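Local structure of carbamate kinase (Aeropyrum pernix, 2E9Y) at residues L6-L11 against D230-L235. The protein probably acts as a carbamate kinase, passing a phosphoryl group between carbamoyl phosphate and ADP to make ATP. Residues are numbered along the deposited sequence; the frame is centred on the assembly and turned at random.
Sequences LAVIAL and DLLVIL
With CG of D230 set anti to its own carbonyl carbon (chi1 -62°), the carboxylate swings beside the start of the neighbouring strand, and OD2 takes the backbone N-H of L6 at 2.7 Å. The bond is almost straight, 170° at the hydrogen, and uses the anti lone pair of OD2. The backbone N of D230 answers by donating to L6 O over 2.8 Å, so L6 is gripped at both its N-H and its carbonyl; L231 N adds a weak bond to that oxygen. Aspartate suits this place because its short side chain offers an acceptor where the strand 231-235 has not yet begun. Were D230 replaced by alanine, the L6 N-H would probably lose its carboxylate acceptor, and the start of the strand at L6 would be held to this residue by backbone bonds alone.

From there the strands run parallel, their axes 4.7 Å apart at the closest. V8 and A10 each donate to and accept from the opposite strand; A10 N to V233 O, 2.8 Å, is nearly linear. A7 and I9 instead bond to strand 48-52, which makes 6-10 an inner strand of the sheet.

Side chains alternate between two buried faces. I9, V233 and L235 meet on one, where CG2 of I9, anti to the backbone N, reaches CD1 of L235 at 3.6 Å; branched chains fill this layer, which helix 301-305 covers. On the other face V8 CG1 lies 4.2 Å from L232 CD1, and small A10 lets S220 of helix 216-226 come close.

This is the parallel core of an amino acid kinase fold: apolar side chains, covered by helices 216-226 and 301-305, probably keep water from both faces, bonds across this pair and to strand 48-52 satisfy the backbone of 6-10, and the aspartate adds a side-chain acceptor at its first residue.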
ATOM      1  N   LEU A   6     -21.112 -12.656  -7.198  1.00 28.96           N
ATOM      2  CA  LEU A   6     -20.086 -11.639  -6.996  1.00 26.75           C
ATOM      3  C   LEU A   6     -20.575 -10.228  -7.294  1.00 25.50           C
ATOM      4  O   LEU A   6     -21.230  -9.983  -8.304  1.00 24.67           O
ATOM      5  CB  LEU A   6     -18.867 -11.939  -7.873  1.00 26.86           C
ATOM      6  CG  LEU A   6     -17.748 -10.890  -7.866  1.00 26.35           C
ATOM      7  CD1 LEU A   6     -17.169 -10.766  -6.465  1.00 24.73           C
ATOM      8  CD2 LEU A   6     -16.665 -11.295  -8.856  1.00 28.70           C
ATOM      9  N   ALA A   7     -20.240  -9.299  -6.410  1.00 23.88           N
ATOM     10  CA  ALA A   7     -20.636  -7.916  -6.595  1.00 22.47           C
ATOM     11  C   ALA A   7     -19.458  -6.986  -6.344  1.00 21.41           C
ATOM     12  O   ALA A   7     -18.702  -7.175  -5.392  1.00 21.36           O
ATOM     13  CB  ALA A   7     -21.773  -7.567  -5.647  1.00 23.45           C
ATOM     14  N   VAL A   8     -19.287  -6.003  -7.219  1.00 19.05           N
ATOM     15  CA  VAL A   8     -18.232  -5.015  -7.028  1.00 19.01           C
ATOM     16  C   VAL A   8     -18.977  -3.878  -6.335  1.00 18.37           C
ATOM     17  O   VAL A   8     -19.962  -3.363  -6.864  1.00 18.09           O
ATOM     18  CB  VAL A   8     -17.635  -4.531  -8.374  1.00 17.07           C
ATOM     19  CG1 VAL A   8     -16.779  -3.290  -8.150  1.00 17.15           C
ATOM     20  CG2 VAL A   8     -16.780  -5.635  -8.980  1.00 18.37           C
ATOM     21  N   ILE A   9     -18.530  -3.522  -5.136  1.00 16.71           N
ATOM     22  CA  ILE A   9     -19.175  -2.472  -4.354  1.00 17.31           C
ATOM     23  C   ILE A   9     -18.255  -1.264  -4.249  1.00 18.14           C
ATOM     24  O   ILE A   9     -17.201  -1.335  -3.624  1.00 18.30           O
ATOM     25  CB  ILE A   9     -19.510  -2.979  -2.936  1.00 18.95           C
ATOM     26  CG1 ILE A   9     -20.417  -4.211  -3.040  1.00 20.86           C
ATOM     27  CG2 ILE A   9     -20.188  -1.882  -2.125  1.00 18.67           C
ATOM     28  CD1 ILE A   9     -20.625  -4.954  -1.739  1.00 20.95           C
ATOM     29  N   ALA A  10     -18.669  -0.167  -4.868  1.00 15.75           N
ATOM     30  CA  ALA A  10     -17.893   1.065  -4.866  1.00 17.63           C
ATOM     31  C   ALA A  10     -18.311   1.998  -3.729  1.00 17.09           C
ATOM     32  O   ALA A  10     -19.385   2.598  -3.766  1.00 17.29           O
ATOM     33  CB  ALA A  10     -18.047   1.771  -6.212  1.00 17.30           C
ATOM     34  N   LEU A  11     -17.448   2.111  -2.725  1.00 17.42           N
ATOM     35  CA  LEU A  11     -17.705   2.971  -1.575  1.00 18.83           C
ATOM     36  C   LEU A  11     -17.356   4.422  -1.885  1.00 20.54           C
ATOM     37  O   LEU A  11     -16.531   4.701  -2.759  1.00 20.25           O
ATOM     38  CB  LEU A  11     -16.881   2.504  -0.370  1.00 18.09           C
ATOM     39  CG  LEU A  11     -17.134   1.082   0.129  1.00 17.56           C
ATOM     40  CD1 LEU A  11     -16.217   0.760   1.312  1.00 20.23           C
ATOM     41  CD2 LEU A  11     -18.597   0.955   0.540  1.00 19.55           C
ATOM     42  N   ASP A 230     -21.641 -10.268 -11.091  1.00 22.60           N
ATOM     43  CA  ASP A 230     -23.081 -10.421 -11.234  1.00 23.94           C
ATOM     44  C   ASP A 230     -23.790  -9.092 -10.996  1.00 23.34           C
ATOM     45  O   ASP A 230     -24.925  -8.897 -11.431  1.00 22.76           O
ATOM     46  CB  ASP A 230     -23.593 -11.464 -10.233  1.00 26.48           C
ATOM     47  CG  ASP A 230     -23.003 -12.841 -10.473  1.00 27.97           C
ATOM     48  OD1 ASP A 230     -23.342 -13.463 -11.500  1.00 30.29           O
ATOM     49  OD2 ASP A 230     -22.195 -13.303  -9.639  1.00 28.86           O
ATOM     50  N   LEU A 231     -23.116  -8.171 -10.315  1.00 21.81           N
ATOM     51  CA  LEU A 231     -23.726  -6.885 -10.015  1.00 19.97           C
ATOM     52  C   LEU A 231     -22.714  -5.795  -9.703  1.00 20.75           C
ATOM     53  O   LEU A 231     -21.668  -6.064  -9.117  1.00 20.64           O
ATOM     54  CB  LEU A 231     -24.670  -7.035  -8.817  1.00 21.23           C
ATOM     55  CG  LEU A 231     -25.368  -5.791  -8.250  1.00 23.66           C
ATOM     56  CD1 LEU A 231     -26.344  -5.234  -9.274  1.00 24.33           C
ATOM     57  CD2 LEU A 231     -26.112  -6.156  -6.973  1.00 23.99           C
ATOM     58  N   LEU A 232     -23.029  -4.575 -10.125  1.00 19.50           N
ATOM     59  CA  LEU A 232     -22.195  -3.413  -9.836  1.00 20.40           C
ATOM     60  C   LEU A 232     -23.036  -2.589  -8.875  1.00 21.34           C
ATOM     61  O   LEU A 232     -24.192  -2.263  -9.164  1.00 20.17           O
ATOM     62  CB  LEU A 232     -21.897  -2.585 -11.095  1.00 19.27           C
ATOM     63  CG  LEU A 232     -21.280  -1.198 -10.832  1.00 20.69           C
ATOM     64  CD1 LEU A 232     -19.916  -1.349 -10.154  1.00 17.46           C
ATOM     65  CD2 LEU A 232     -21.137  -0.430 -12.133  1.00 19.85           C
ATOM     66  N   VAL A 233     -22.461  -2.273  -7.723  1.00 20.12           N
ATOM     67  CA  VAL A 233     -23.159  -1.493  -6.713  1.00 20.11           C
ATOM     68  C   VAL A 233     -22.370  -0.228  -6.403  1.00 20.51           C
ATOM     69  O   VAL A 233     -21.167  -0.290  -6.151  1.00 20.72           O
ATOM     70  CB  VAL A 233     -23.302  -2.293  -5.398  1.00 20.96           C
ATOM     71  CG1 VAL A 233     -24.033  -1.456  -4.350  1.00 20.22           C
ATOM     72  CG2 VAL A 233     -24.040  -3.598  -5.659  1.00 21.79           C
ATOM     73  N   ILE A 234     -23.041   0.917  -6.440  1.00 20.03           N
ATOM     74  CA  ILE A 234     -22.388   2.175  -6.106  1.00 21.69           C
ATOM     75  C   ILE A 234     -23.078   2.722  -4.864  1.00 21.43           C
ATOM     76  O   ILE A 234     -24.256   3.073  -4.903  1.00 22.33           O
ATOM     77  CB  ILE A 234     -22.499   3.206  -7.241  1.00 20.90           C
ATOM     78  CG1 ILE A 234     -21.798   2.675  -8.495  1.00 21.14           C
ATOM     79  CG2 ILE A 234     -21.841   4.510  -6.812  1.00 19.97           C
ATOM     80  CD1 ILE A 234     -21.885   3.599  -9.683  1.00 23.33           C
ATOM     81  N   LEU A 235     -22.345   2.782  -3.758  1.00 21.19           N
ATOM     82  CA  LEU A 235     -22.908   3.274  -2.506  1.00 22.37           C
ATOM     83  C   LEU A 235     -22.457   4.700  -2.236  1.00 25.09           C
ATOM     84  O   LEU A 235     -21.264   4.969  -2.087  1.00 24.16           O
ATOM     85  CB  LEU A 235     -22.497   2.364  -1.348  1.00 21.34           C
ATOM     86  CG  LEU A 235     -22.987   0.913  -1.424  1.00 22.82           C
ATOM     87  CD1 LEU A 235     -22.491   0.145  -0.211  1.00 23.68           C
ATOM     88  CD2 LEU A 235     -24.516   0.879  -1.479  1.00 22.90           C
TER